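Local coordinates for calcium-regulated actin-bundling protein (Dictyostelium discoideum, PDB 4X3N), which binds and bundles actin filaments under the regulation of calcium and may help build and reorganise filopodia and pseudopodia during cell movement, at residues L188-V193 / I242-A247; M31-N36 / A168-R173; P181-A186 / R249-K254; E202-L207 / N223-I228. One frame throughout, in Å; residues are numbered along the deposited sequence.

Overall arrangement
Near the N terminus, helix 28-38 is met by helix 167-174 in contact 2, which closes a loop of more than 130 residues and lies beside the calcium site. The chain then enters the long helix 181-211, which carries one side of the other three contacts. Contact 4 comes at its far end, where the chain turns back into helix 220-227. Helix 232-255 then runs back along it, making contact 1 and then, about 10 Å on between centres, contact 3 at the start of helix 181-211. The three loops therefore lie one within another, 4 inside 1 inside 3. Contacts 1 and 3 touch, whereas contacts 2 and 4 lie on opposite sides of the chain's centre.

Contact 1 (L188-V193 / I242-A247)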
loop_
_atom_site.group_PDB
_atom_site.type_symbol
_atom_site.label_atom_id
_atom_site.label_comp_id
_atom_site.label_asym_id
_atom_site.label_seq_id
_atom_site.Cartn_x
_atom_site.Cartn_y
_atom_site.Cartn_z
ATOM N N LEU A 188 19.458 -14.946 -17.553
ATOM C CA LEU A 188 18.170 -15.380 -18.073
ATOM C C LEU A 188 18.090 -16.870 -18.257
ATOM O O LEU A 188 17.014 -17.440 -18.097
ATOM C CB LEU A 188 17.859 -14.691 -19.408
ATOM C CG LEU A 188 17.717 -13.181 -19.305
ATOM C CD1 LEU A 188 17.606 -12.548 -20.706
ATOM C CD2 LEU A 188 16.516 -12.862 -18.452
ATOM N N ALA A 189 19.196 -17.522 -18.581
ATOM C CA ALA A 189 19.173 -18.963 -18.590
ATOM C C ALA A 189 18.904 -19.542 -17.193
ATOM O O ALA A 189 18.186 -20.533 -17.007
ATOM C CB ALA A 189 20.492 -19.491 -19.130
ATOM N N LEU A 190 19.531 -18.950 -16.193
ATOM C CA LEU A 190 19.202 -19.305 -14.807
ATOM C C LEU A 190 17.718 -19.037 -14.469
ATOM O O LEU A 190 17.084 -19.860 -13.846
ATOM C CB LEU A 190 20.159 -18.625 -13.837
ATOM C CG LEU A 190 21.558 -19.274 -13.745
ATOM C CD1 LEU A 190 22.608 -18.357 -13.162
ATOM C CD2 LEU A 190 21.530 -20.591 -13.022
ATOM N N GLU A 191 17.138 -17.940 -14.943
ATOM C CA GLU A 191 15.755 -17.667 -14.660
ATOM C C GLU A 191 14.886 -18.716 -15.367
ATOM O O GLU A 191 13.852 -19.128 -14.865
ATOM C CB GLU A 191 15.339 -16.233 -15.046
ATOM C CG GLU A 191 13.850 -15.985 -14.889
ATOM C CD GLU A 191 13.289 -16.362 -13.487
ATOM O OE1 GLU A 191 14.062 -16.320 -12.480
ATOM O OE2 GLU A 191 12.074 -16.717 -13.392
ATOM N N GLU A 192 15.298 -19.157 -16.533
ATOM C CA GLU A 192 14.559 -20.220 -17.185
ATOM C C GLU A 192 14.634 -21.556 -16.354
ATOM O O GLU A 192 13.701 -22.312 -16.337
ATOM C CB GLU A 192 15.085 -20.356 -18.610
ATOM C CG GLU A 192 14.624 -21.589 -19.358
ATOM C CD GLU A 192 13.146 -21.614 -19.625
ATOM O OE1 GLU A 192 12.572 -20.534 -19.684
ATOM O OE2 GLU A 192 12.582 -22.724 -19.750
ATOM N N VAL A 193 15.721 -21.845 -15.652
ATOM C CA VAL A 193 15.686 -22.951 -14.728
ATOM C C VAL A 193 14.605 -22.735 -13.669
ATOM O O VAL A 193 13.893 -23.675 -13.321
ATOM C CB VAL A 193 17.029 -23.196 -14.042
ATOM C CG1 VAL A 193 16.919 -24.285 -12.999
ATOM C CG2 VAL A 193 18.135 -23.513 -15.034
ATOM N N ILE A 242 21.361 -27.632 -18.156
ATOM C CA ILE A 242 22.522 -27.756 -19.031
ATOM C C ILE A 242 22.685 -26.441 -19.747
ATOM O O ILE A 242 23.791 -25.919 -19.841
ATOM C CB ILE A 242 22.350 -28.937 -20.007
ATOM C CG1 ILE A 242 22.315 -30.230 -19.204
ATOM C CG2 ILE A 242 23.467 -28.949 -21.043
ATOM C CD1 ILE A 242 22.059 -31.467 -20.042
ATOM N N SER A 243 21.580 -25.862 -20.211
ATOM C CA SER A 243 21.705 -24.606 -20.905
ATOM C C SER A 243 22.287 -23.592 -19.991
ATOM O O SER A 243 23.087 -22.773 -20.431
ATOM C CB SER A 243 20.403 -24.065 -21.396
ATOM O OG SER A 243 19.782 -25.122 -22.069
ATOM N N ALA A 244 21.772 -23.555 -18.764
ATOM C CA ALA A 244 22.251 -22.520 -17.795
ATOM C C ALA A 244 23.732 -22.652 -17.625
ATOM O O ALA A 244 24.472 -21.661 -17.596
ATOM C CB ALA A 244 21.597 -22.675 -16.436
ATOM N N GLU A 245 24.151 -23.897 -17.432
ATOM C CA GLU A 245 25.541 -24.185 -17.142
ATOM C C GLU A 245 26.458 -23.764 -18.252
ATOM O O GLU A 245 27.539 -23.196 -18.019
ATOM C CB GLU A 245 25.741 -25.684 -16.838
ATOM C CG GLU A 245 27.214 -25.991 -16.586
ATOM C CD GLU A 245 27.460 -27.279 -15.788
ATOM O OE1 GLU A 245 26.536 -27.994 -15.399
ATOM O OE2 GLU A 245 28.614 -27.607 -15.550
ATOM N N ALA A 246 26.031 -24.019 -19.481
ATOM C CA ALA A 246 26.797 -23.601 -20.646
ATOM C C ALA A 246 26.839 -22.105 -20.730
ATOM O O ALA A 246 27.846 -21.497 -21.098
ATOM C CB ALA A 246 26.210 -24.184 -21.942
ATOM N N ALA A 247 25.743 -21.465 -20.447
ATOM C CA ALA A 247 25.752 -20.041 -20.579
ATOM C C ALA A 247 26.640 -19.434 -19.452
ATOM O O ALA A 247 27.393 -18.480 -19.674
ATOM C CB ALA A 247 24.345 -19.513 -20.471
#
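Ala189 and Ala244 bring the two helices together almost flush, with their CA atoms 4.8 Å apart. The segments run nearly antiparallel, at 162° between their directions, and their axes approach to 8.3 Å. Such closeness is possible because the facing side chains are methyl groups: Ala189 CB sits 3.7 Å from Ala244 CA, against the backbone of the opposite helix, and touches Ala247 CB one turn further on.

Larger aliphatic groups pack round the other methyl. Ala244 CB is met by Val193 CG2 at 3.8 Å and by Leu190 CD2 at 4.0 Å, one branch from each side chain. In Val193, CG1 lies anti to the backbone N (chi1 175°), which places CG2 beside that N and against the alanine. No hydrogen bond crosses between the segments; the contact is apolar, and Ser243 at its margin turns its hydroxyl to Phe239 O of its own helix.

Val193 further reaches Leu237 and Leu241 on helix 232-255. Leu190 and Val193 are also shared with helix 273-290, where Leu190 touches Met279, Asp282 and Lys286, and Val193 touches Lys286; that helix is the third member packed against 181-211 and 232-255.

Contact 2 (M31-N36 / A168-R173)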
loop_
_atom_site.group_PDB
_atom_site.type_symbol
_atom_site.label_atom_id
_atom_site.label_comp_id
_atom_site.label_asym_id
_atom_site.label_seq_id
_atom_site.Cartn_x
_atom_site.Cartn_y
_atom_site.Cartn_z
ATOM N N MET A 31 20.339 9.593 -8.004
ATOM C CA MET A 31 19.132 9.127 -7.353
ATOM C C MET A 31 18.291 8.320 -8.318
ATOM O O MET A 31 17.716 7.323 -7.926
ATOM C CB MET A 31 18.338 10.286 -6.788
ATOM C CG MET A 31 17.152 9.891 -5.940
ATOM S SD MET A 31 17.582 8.763 -4.571
ATOM C CE MET A 31 18.095 9.976 -3.323
ATOM N N GLU A 32 18.242 8.711 -9.590
ATOM C CA GLU A 32 17.340 8.037 -10.503
ATOM C C GLU A 32 17.910 6.668 -10.732
ATOM O O GLU A 32 17.168 5.664 -10.751
ATOM C CB GLU A 32 17.198 8.798 -11.841
ATOM C CG GLU A 32 16.481 7.986 -12.929
ATOM C CD GLU A 32 16.775 8.482 -14.363
ATOM O OE1 GLU A 32 17.588 9.421 -14.537
ATOM O OE2 GLU A 32 16.191 7.943 -15.332
ATOM N N PHE A 33 19.233 6.625 -10.941
ATOM C CA PHE A 33 19.952 5.341 -11.065
ATOM C C PHE A 33 19.667 4.440 -9.875
ATOM O O PHE A 33 19.257 3.299 -9.995
ATOM C CB PHE A 33 21.458 5.581 -11.181
ATOM C CG PHE A 33 22.253 4.327 -11.163
ATOM C CD1 PHE A 33 22.288 3.495 -12.293
ATOM C CD2 PHE A 33 22.933 3.945 -10.056
ATOM C CE1 PHE A 33 23.043 2.343 -12.281
ATOM C CE2 PHE A 33 23.664 2.797 -10.044
ATOM C CZ PHE A 33 23.697 1.982 -11.134
ATOM N N PHE A 34 19.892 4.993 -8.691
ATOM C CA PHE A 34 19.723 4.261 -7.444
ATOM C C PHE A 34 18.315 3.722 -7.345
ATOM O O PHE A 34 18.119 2.562 -7.007
ATOM C CB PHE A 34 19.968 5.231 -6.295
ATOM C CG PHE A 34 20.010 4.601 -4.952
ATOM C CD1 PHE A 34 18.900 4.418 -4.244
ATOM C CD2 PHE A 34 21.236 4.269 -4.382
ATOM C CE1 PHE A 34 18.945 3.799 -2.991
ATOM C CE2 PHE A 34 21.309 3.649 -3.145
ATOM C CZ PHE A 34 20.175 3.435 -2.431
ATOM N N CYS A 35 17.331 4.563 -7.593
ATOM C CA CYS A 35 15.944 4.122 -7.493
ATOM C C CYS A 35 15.648 2.991 -8.458
ATOM O O CYS A 35 14.902 2.049 -8.096
ATOM C CB CYS A 35 14.946 5.283 -7.692
ATOM S SG CYS A 35 14.973 6.416 -6.273
ATOM N N ASN A 36 16.224 3.048 -9.660
ATOM C CA ASN A 36 16.021 1.951 -10.614
ATOM C C ASN A 36 16.617 0.652 -10.212
ATOM O O ASN A 36 15.964 -0.373 -10.285
ATOM C CB ASN A 36 16.506 2.355 -11.988
ATOM C CG ASN A 36 15.600 3.396 -12.596
ATOM O OD1 ASN A 36 14.409 3.409 -12.307
ATOM N ND2 ASN A 36 16.133 4.261 -13.425
ATOM N N ALA A 168 26.334 7.345 -2.456
ATOM C CA ALA A 168 26.990 8.114 -3.508
ATOM C C ALA A 168 28.187 7.402 -4.125
ATOM O O ALA A 168 28.347 7.337 -5.357
ATOM C CB ALA A 168 27.425 9.479 -2.973
ATOM N N ASP A 169 29.003 6.806 -3.276
ATOM C CA ASP A 169 30.081 5.938 -3.712
ATOM C C ASP A 169 29.556 4.802 -4.591
ATOM O O ASP A 169 30.089 4.524 -5.689
ATOM C CB ASP A 169 30.864 5.410 -2.476
ATOM C CG ASP A 169 32.073 4.523 -2.871
ATOM O OD1 ASP A 169 33.104 5.117 -3.305
ATOM O OD2 ASP A 169 31.997 3.250 -2.796
ATOM N N PHE A 170 28.539 4.109 -4.106
ATOM C CA PHE A 170 27.947 3.049 -4.873
ATOM C C PHE A 170 27.551 3.530 -6.293
ATOM O O PHE A 170 27.835 2.858 -7.270
ATOM C CB PHE A 170 26.737 2.476 -4.145
ATOM C CG PHE A 170 25.892 1.624 -5.033
ATOM C CD1 PHE A 170 26.360 0.395 -5.452
ATOM C CD2 PHE A 170 24.716 2.097 -5.533
ATOM C CE1 PHE A 170 25.645 -0.351 -6.327
ATOM C CE2 PHE A 170 23.958 1.316 -6.411
ATOM C CZ PHE A 170 24.435 0.124 -6.810
ATOM N N CYS A 171 26.897 4.682 -6.403
ATOM C CA CYS A 171 26.444 5.168 -7.709
ATOM C C CYS A 171 27.653 5.471 -8.631
ATOM O O CYS A 171 27.693 5.123 -9.843
ATOM C CB CYS A 171 25.543 6.399 -7.521
ATOM S SG CYS A 171 23.957 6.061 -6.715
ATOM N N THR A 172 28.688 6.043 -8.027
ATOM C CA THR A 172 29.923 6.320 -8.760
ATOM C C THR A 172 30.509 5.074 -9.267
ATOM O O THR A 172 30.953 5.033 -10.376
ATOM C CB THR A 172 30.966 6.935 -7.832
ATOM O OG1 THR A 172 30.503 8.238 -7.409
ATOM C CG2 THR A 172 32.343 7.025 -8.503
ATOM N N ARG A 173 30.562 4.038 -8.430
ATOM C CA ARG A 173 31.067 2.756 -8.818
ATOM C C ARG A 173 30.199 2.023 -9.839
ATOM O O ARG A 173 30.736 1.314 -10.701
ATOM C CB ARG A 173 31.241 1.833 -7.619
ATOM C CG ARG A 173 32.385 2.210 -6.699
ATOM C CD ARG A 173 32.356 1.328 -5.478
ATOM N NE ARG A 173 33.338 1.650 -4.408
ATOM C CZ ARG A 173 34.241 0.768 -3.935
ATOM N NH1 ARG A 173 34.401 -0.465 -4.419
ATOM N NH2 ARG A 173 34.991 1.124 -2.946
#
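Cys171 sets its sulfur against the edges of both the Phe33 and Phe34 rings, and the two short helices cross at nearly a right angle around it, 88° between their directions. In these sulfur-aromatic contacts SG lies 4.0 Å from Phe34 CD2 and 4.1 Å from Phe33 CD2, close to the plane of each ring, and meets neither ring over its face. The sulfur reaches them because it stands anti to its own carbonyl carbon (chi1 -67°).

Aromatic packing supplies the rest. Phe33 CE2 meets Phe170 CE2 at 3.9 Å, the two side chains crossing at about a right angle, while Phe34 CD2 is 4.3 Å from Phe170 CD2. Phe34, Phe170 and Cys171 are buried, and no hydrogen bond joins the segments.

Phe170 continues onto helix 42-57, where it touches His48, Ala52 and Tyr53. The Phe34 side chain packs on Val145, Leu154, Glu155 and Leu158 and comes within about 6 Å of the bound calcium. The ion is held by Asp144, Asn146, Asp148, Arg150 and Glu155, in a helix-loop-helix setting consistent with an EF-hand; the phenylalanine cluster forms part of the hydrophobic packing beside that site.

Contact 3 (P181-A186 / R249-K254); sequences PEIKKA and RTASKK
Glu182 and Lys254 reach toward each other from antiparallel helices, and their side chains cross at a slant. The carboxylate uses OE2, which accepts a hydrogen bond of 2.9 Å from Lys254 NZ within a salt bridge. The ammonium group comes from above the carboxylate plane, 37° out of it. Lysine carbons accompany the charge, for CD and CE of Lys254 each lie 3.4 Å from Glu182 OE2. The lysine leaves its helix with CG anti to the backbone N (chi1 -176°), which carries the chain across the gap, while the glutamate bends at its second torsion to present its carboxylate. Its other oxygen, OE1, is hydrogen-bonded to the hydroxyl of Tyr255, so both oxygens of Glu182 are tied to helix 232-255. With an alanine here, Lys254 NZ would probably lose its carboxylate mate, and the Tyr255 hydroxyl a hydrogen-bond partner.

Away from the salt bridge the backbones come close. Ala251 CB points at the opposite helix, resting 3.7 Å from Glu182 O and 4.1 Å from Ala186 CB. Ile183 comes past at one flank, its CG1 lying 4.2 Å from the same methyl. The helix axes are 8.5 Å apart at their nearest and their directions differ by 150°.

Ile183 goes on to touch Tyr255 of the partner helix and Ala275 of helix 273-290, and Ala186 packs on Met279 of that third helix. Ser252 reaches it too, through a hydrogen bond to Asn280. The start of helix 181-211 is thus packed against both helix 232-255 and helix 273-290.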
loop_
_atom_site.group_PDB
_atom_site.type_symbol
_atom_site.label_atom_id
_atom_site.label_comp_id
_atom_site.label_asym_id
_atom_site.label_seq_id
_atom_site.Cartn_x
_atom_site.Cartn_y
_atom_site.Cartn_z
ATOM N N PRO A 181 26.281 -8.685 -22.425
ATOM C CA PRO A 181 25.270 -9.595 -22.976
ATOM C C PRO A 181 25.491 -11.073 -22.630
ATOM O O PRO A 181 24.507 -11.825 -22.547
ATOM C CB PRO A 181 25.324 -9.364 -24.508
ATOM C CG PRO A 181 26.209 -8.190 -24.738
ATOM C CD PRO A 181 26.972 -7.883 -23.466
ATOM N N GLU A 182 26.740 -11.500 -22.476
ATOM C CA GLU A 182 26.982 -12.894 -22.155
ATOM C C GLU A 182 26.467 -13.158 -20.747
ATOM O O GLU A 182 25.971 -14.260 -20.433
ATOM C CB GLU A 182 28.452 -13.261 -22.250
ATOM C CG GLU A 182 28.988 -13.240 -23.697
ATOM C CD GLU A 182 29.476 -11.838 -24.165
ATOM O OE1 GLU A 182 29.113 -10.764 -23.570
ATOM O OE2 GLU A 182 30.250 -11.833 -25.152
ATOM N N ILE A 183 26.604 -12.145 -19.909
ATOM C CA ILE A 183 26.127 -12.237 -18.534
ATOM C C ILE A 183 24.600 -12.209 -18.513
ATOM O O ILE A 183 24.000 -13.052 -17.871
ATOM C CB ILE A 183 26.772 -11.147 -17.666
ATOM C CG1 ILE A 183 28.279 -11.449 -17.538
ATOM C CG2 ILE A 183 26.098 -11.048 -16.305
ATOM C CD1 ILE A 183 29.080 -10.413 -16.781
ATOM N N LYS A 184 23.977 -11.307 -19.265
ATOM C CA LYS A 184 22.548 -11.263 -19.287
ATOM C C LYS A 184 22.027 -12.597 -19.756
ATOM O O LYS A 184 21.099 -13.136 -19.178
ATOM C CB LYS A 184 22.034 -10.150 -20.185
ATOM C CG LYS A 184 20.529 -9.965 -20.183
ATOM C CD LYS A 184 20.168 -8.819 -21.106
ATOM C CE LYS A 184 18.692 -8.520 -21.042
ATOM N NZ LYS A 184 18.171 -8.150 -22.390
ATOM N N LYS A 185 22.649 -13.167 -20.762
ATOM C CA LYS A 185 22.216 -14.480 -21.280
ATOM C C LYS A 185 22.219 -15.526 -20.216
ATOM O O LYS A 185 21.284 -16.300 -20.095
ATOM C CB LYS A 185 23.110 -14.927 -22.428
ATOM C CG LYS A 185 22.673 -14.312 -23.757
ATOM C CD LYS A 185 23.592 -14.759 -24.908
ATOM C CE LYS A 185 23.089 -14.342 -26.314
ATOM N NZ LYS A 185 22.961 -12.870 -26.477
ATOM N N ALA A 186 23.298 -15.560 -19.447
ATOM C CA ALA A 186 23.460 -16.527 -18.428
ATOM C C ALA A 186 22.460 -16.291 -17.292
ATOM O O ALA A 186 21.873 -17.247 -16.779
ATOM C CB ALA A 186 24.905 -16.454 -17.900
ATOM N N ARG A 249 29.237 -20.783 -17.877
ATOM C CA ARG A 249 30.607 -21.027 -18.377
ATOM C C ARG A 249 31.085 -20.007 -19.401
ATOM O O ARG A 249 32.148 -19.414 -19.221
ATOM C CB ARG A 249 30.727 -22.426 -18.996
ATOM C CG ARG A 249 30.869 -23.512 -17.936
ATOM C CD ARG A 249 31.980 -24.539 -18.218
ATOM N NE ARG A 249 31.490 -25.678 -19.015
ATOM C CZ ARG A 249 30.684 -26.657 -18.571
ATOM N NH1 ARG A 249 30.249 -26.661 -17.324
ATOM N NH2 ARG A 249 30.297 -27.642 -19.389
ATOM N N THR A 250 30.340 -19.807 -20.489
ATOM C CA THR A 250 30.865 -18.882 -21.481
ATOM C C THR A 250 30.959 -17.489 -20.921
ATOM O O THR A 250 31.952 -16.801 -21.160
ATOM C CB THR A 250 30.249 -18.915 -22.937
ATOM O OG1 THR A 250 29.455 -17.766 -23.200
ATOM C CG2 THR A 250 29.516 -20.145 -23.259
ATOM N N ALA A 251 29.988 -17.059 -20.128
ATOM C CA ALA A 251 30.120 -15.776 -19.405
ATOM C C ALA A 251 31.324 -15.741 -18.465
ATOM O O ALA A 251 32.040 -14.763 -18.410
ATOM C CB ALA A 251 28.872 -15.493 -18.585
ATOM N N SER A 252 31.550 -16.805 -17.731
ATOM C CA SER A 252 32.630 -16.815 -16.732
ATOM C C SER A 252 34.014 -16.783 -17.450
ATOM O O SER A 252 34.875 -15.953 -17.159
ATOM C CB SER A 252 32.467 -18.056 -15.846
ATOM O OG SER A 252 31.147 -18.090 -15.228
ATOM N N LYS A 253 34.200 -17.658 -18.438
ATOM C CA LYS A 253 35.407 -17.624 -19.269
ATOM C C LYS A 253 35.680 -16.250 -19.811
ATOM O O LYS A 253 36.823 -15.827 -19.866
ATOM C CB LYS A 253 35.337 -18.611 -20.452
ATOM C CG LYS A 253 36.305 -19.803 -20.406
ATOM C CD LYS A 253 36.354 -20.526 -19.048
ATOM C CE LYS A 253 36.206 -22.048 -19.148
ATOM N NZ LYS A 253 34.774 -22.507 -19.079
ATOM N N LYS A 254 34.650 -15.561 -20.266
ATOM C CA LYS A 254 34.880 -14.281 -20.867
ATOM C C LYS A 254 35.198 -13.212 -19.865
ATOM O O LYS A 254 35.956 -12.344 -20.197
ATOM C CB LYS A 254 33.731 -13.828 -21.738
ATOM C CG LYS A 254 34.042 -12.532 -22.433
ATOM C CD LYS A 254 33.350 -12.446 -23.774
ATOM C CE LYS A 254 33.407 -11.017 -24.297
ATOM N NZ LYS A 254 32.935 -11.000 -25.698
#

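Contact 4 (E202-L207 / N223-I228); sequences EEKARL and NMLAQI
Leu207 inserts its branched end between Met224 and Leu225 where the long helix 181-211 meets the short helix 220-227 in a helical hairpin, the two running roughly antiparallel at 147°. The fit is one of bumps and hollows. CD1 of Leu207 settles against the backbone of the partner, 3.7 Å from Leu225 N and equally near Met224 CB. Its other branch, CD2, is met by Met224 CE at 3.9 Å, because the methionine bends at both its second and third torsions, which brings its terminal methyl back onto the leucine, the two side chains crossing at about a right angle.

The reverse bump is Ile228. Its CD1 enters a shallow hollow on the long helix formed by Lys204 CA and CG, each 3.7 Å away, with Glu203 CG along its rim. The CD1 methyls of Leu207 and Ile228 meet at 4.3 Å. Leu225 flanks both: its CD2 rests on Lys204 CG, those side chains also crossing at about a right angle, and its CG lies against Leu207 CB. Lysine thus serves here through its aliphatic part.

Glu203 bends at its second torsion and turns its carboxylate to Arg206 in a salt bridge. Replacing it with an alanine would probably deprive the Arg206 guanidinium of its close carboxylate partner, leaving it freer to turn, and open a small gap beside Ile228 CD1. As built, Arg206 NE donates to Glu203 OE1 over 3.0 Å, the oxygen lying only 2° out of the guanidinium plane.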
loop_
_atom_site.group_PDB
_atom_site.type_symbol
_atom_site.label_atom_id
_atom_site.label_comp_id
_atom_site.label_asym_id
_atom_site.label_seq_id
_atom_site.Cartn_x
_atom_site.Cartn_y
_atom_site.Cartn_z
ATOM N N GLU A 202 4.984 -27.617 -9.644
ATOM C CA GLU A 202 3.494 -27.442 -9.626
ATOM C C GLU A 202 2.795 -28.712 -10.027
ATOM O O GLU A 202 1.758 -29.103 -9.461
ATOM C CB GLU A 202 3.049 -26.247 -10.490
ATOM C CG GLU A 202 3.135 -24.936 -9.693
ATOM C CD GLU A 202 2.973 -23.689 -10.540
ATOM O OE1 GLU A 202 2.922 -23.849 -11.785
ATOM O OE2 GLU A 202 2.911 -22.570 -9.953
ATOM N N GLU A 203 3.339 -29.358 -11.017
ATOM C CA GLU A 203 2.782 -30.623 -11.413
ATOM C C GLU A 203 2.911 -31.716 -10.324
ATOM O O GLU A 203 2.074 -32.548 -10.202
ATOM C CB GLU A 203 3.540 -31.103 -12.613
ATOM C CG GLU A 203 3.249 -32.531 -13.034
ATOM C CD GLU A 203 1.865 -32.684 -13.604
ATOM O OE1 GLU A 203 1.047 -31.736 -13.536
ATOM O OE2 GLU A 203 1.561 -33.790 -14.091
ATOM N N LYS A 204 4.045 -31.790 -9.656
ATOM C CA LYS A 204 4.203 -32.675 -8.532
ATOM C C LYS A 204 3.086 -32.434 -7.538
ATOM O O LYS A 204 2.429 -33.376 -7.114
ATOM C CB LYS A 204 5.526 -32.377 -7.876
ATOM C CG LYS A 204 6.251 -33.600 -7.456
ATOM C CD LYS A 204 7.453 -33.270 -6.587
ATOM C CE LYS A 204 8.627 -33.988 -7.164
ATOM N NZ LYS A 204 9.805 -33.687 -6.319
ATOM N N ALA A 205 2.855 -31.165 -7.183
ATOM C CA ALA A 205 1.840 -30.807 -6.219
ATOM C C ALA A 205 0.425 -30.995 -6.699
ATOM O O ALA A 205 -0.475 -31.273 -5.889
ATOM C CB ALA A 205 2.022 -29.403 -5.713
ATOM N N ARG A 206 0.223 -30.843 -7.997
ATOM C CA ARG A 206 -1.046 -31.157 -8.587
ATOM C C ARG A 206 -1.317 -32.629 -8.329
ATOM O O ARG A 206 -2.354 -32.988 -7.777
ATOM C CB ARG A 206 -1.044 -30.940 -10.114
ATOM C CG ARG A 206 -2.413 -30.573 -10.683
ATOM C CD ARG A 206 -2.827 -31.337 -11.957
ATOM N NE ARG A 206 -1.775 -31.997 -12.708
ATOM C CZ ARG A 206 -1.906 -33.158 -13.359
ATOM N NH1 ARG A 206 -3.031 -33.814 -13.402
ATOM N NH2 ARG A 206 -0.894 -33.687 -13.987
ATOM N N LEU A 207 -0.395 -33.467 -8.766
ATOM C CA LEU A 207 -0.546 -34.902 -8.625
ATOM C C LEU A 207 -0.672 -35.362 -7.164
ATOM O O LEU A 207 -1.464 -36.250 -6.850
ATOM C CB LEU A 207 0.629 -35.615 -9.259
ATOM C CG LEU A 207 0.802 -35.381 -10.744
ATOM C CD1 LEU A 207 2.063 -36.085 -11.208
ATOM C CD2 LEU A 207 -0.430 -35.823 -11.527
ATOM N N ASN A 223 0.758 -43.066 -9.770
ATOM C CA ASN A 223 1.759 -43.638 -10.666
ATOM C C ASN A 223 2.532 -42.563 -11.364
ATOM O O ASN A 223 3.737 -42.736 -11.684
ATOM C CB ASN A 223 1.073 -44.500 -11.736
ATOM C CG ASN A 223 0.103 -45.482 -11.126
ATOM O OD1 ASN A 223 0.519 -46.547 -10.664
ATOM N ND2 ASN A 223 -1.190 -45.118 -11.076
ATOM N N MET A 224 1.814 -41.478 -11.666
ATOM C CA MET A 224 2.422 -40.367 -12.372
ATOM C C MET A 224 3.430 -39.809 -11.381
ATOM O O MET A 224 4.637 -39.683 -11.687
ATOM C CB MET A 224 1.374 -39.328 -12.767
ATOM C CG MET A 224 0.187 -39.898 -13.531
ATOM S SD MET A 224 -0.446 -38.797 -14.812
ATOM C CE MET A 224 -2.024 -38.209 -14.160
ATOM N N LEU A 225 2.947 -39.537 -10.165
ATOM C CA LEU A 225 3.805 -38.957 -9.130
ATOM C C LEU A 225 5.018 -39.836 -8.976
ATOM O O LEU A 225 6.153 -39.352 -8.971
ATOM C CB LEU A 225 3.070 -38.834 -7.818
ATOM C CG LEU A 225 3.260 -37.550 -7.038
ATOM C CD1 LEU A 225 3.086 -37.869 -5.567
ATOM C CD2 LEU A 225 4.599 -36.865 -7.290
ATOM N N ALA A 226 4.798 -41.148 -8.927
ATOM C CA ALA A 226 5.903 -42.075 -8.751
ATOM C C ALA A 226 6.846 -42.011 -9.920
ATOM O O ALA A 226 8.035 -42.189 -9.761
ATOM C CB ALA A 226 5.378 -43.506 -8.583
ATOM N N GLN A 227 6.323 -41.763 -11.109
ATOM C CA GLN A 227 7.157 -41.781 -12.302
ATOM C C GLN A 227 7.745 -40.394 -12.692
ATOM O O GLN A 227 8.511 -40.271 -13.661
ATOM C CB GLN A 227 6.334 -42.352 -13.447
ATOM C CG GLN A 227 7.193 -42.922 -14.571
ATOM C CD GLN A 227 7.970 -44.174 -14.161
ATOM O OE1 GLN A 227 7.425 -45.277 -14.168
ATOM N NE2 GLN A 227 9.248 -44.011 -13.830
ATOM N N ILE A 228 7.427 -39.374 -11.896
ATOM C CA ILE A 228 7.536 -37.986 -12.344
ATOM C C ILE A 228 8.885 -37.594 -12.873
ATOM O O ILE A 228 8.970 -36.797 -13.807
ATOM C CB ILE A 228 7.136 -36.981 -11.240
ATOM C CG1 ILE A 228 6.925 -35.614 -11.853
ATOM C CG2 ILE A 228 8.190 -36.923 -10.137
ATOM C CD1 ILE A 228 6.144 -34.688 -10.985
#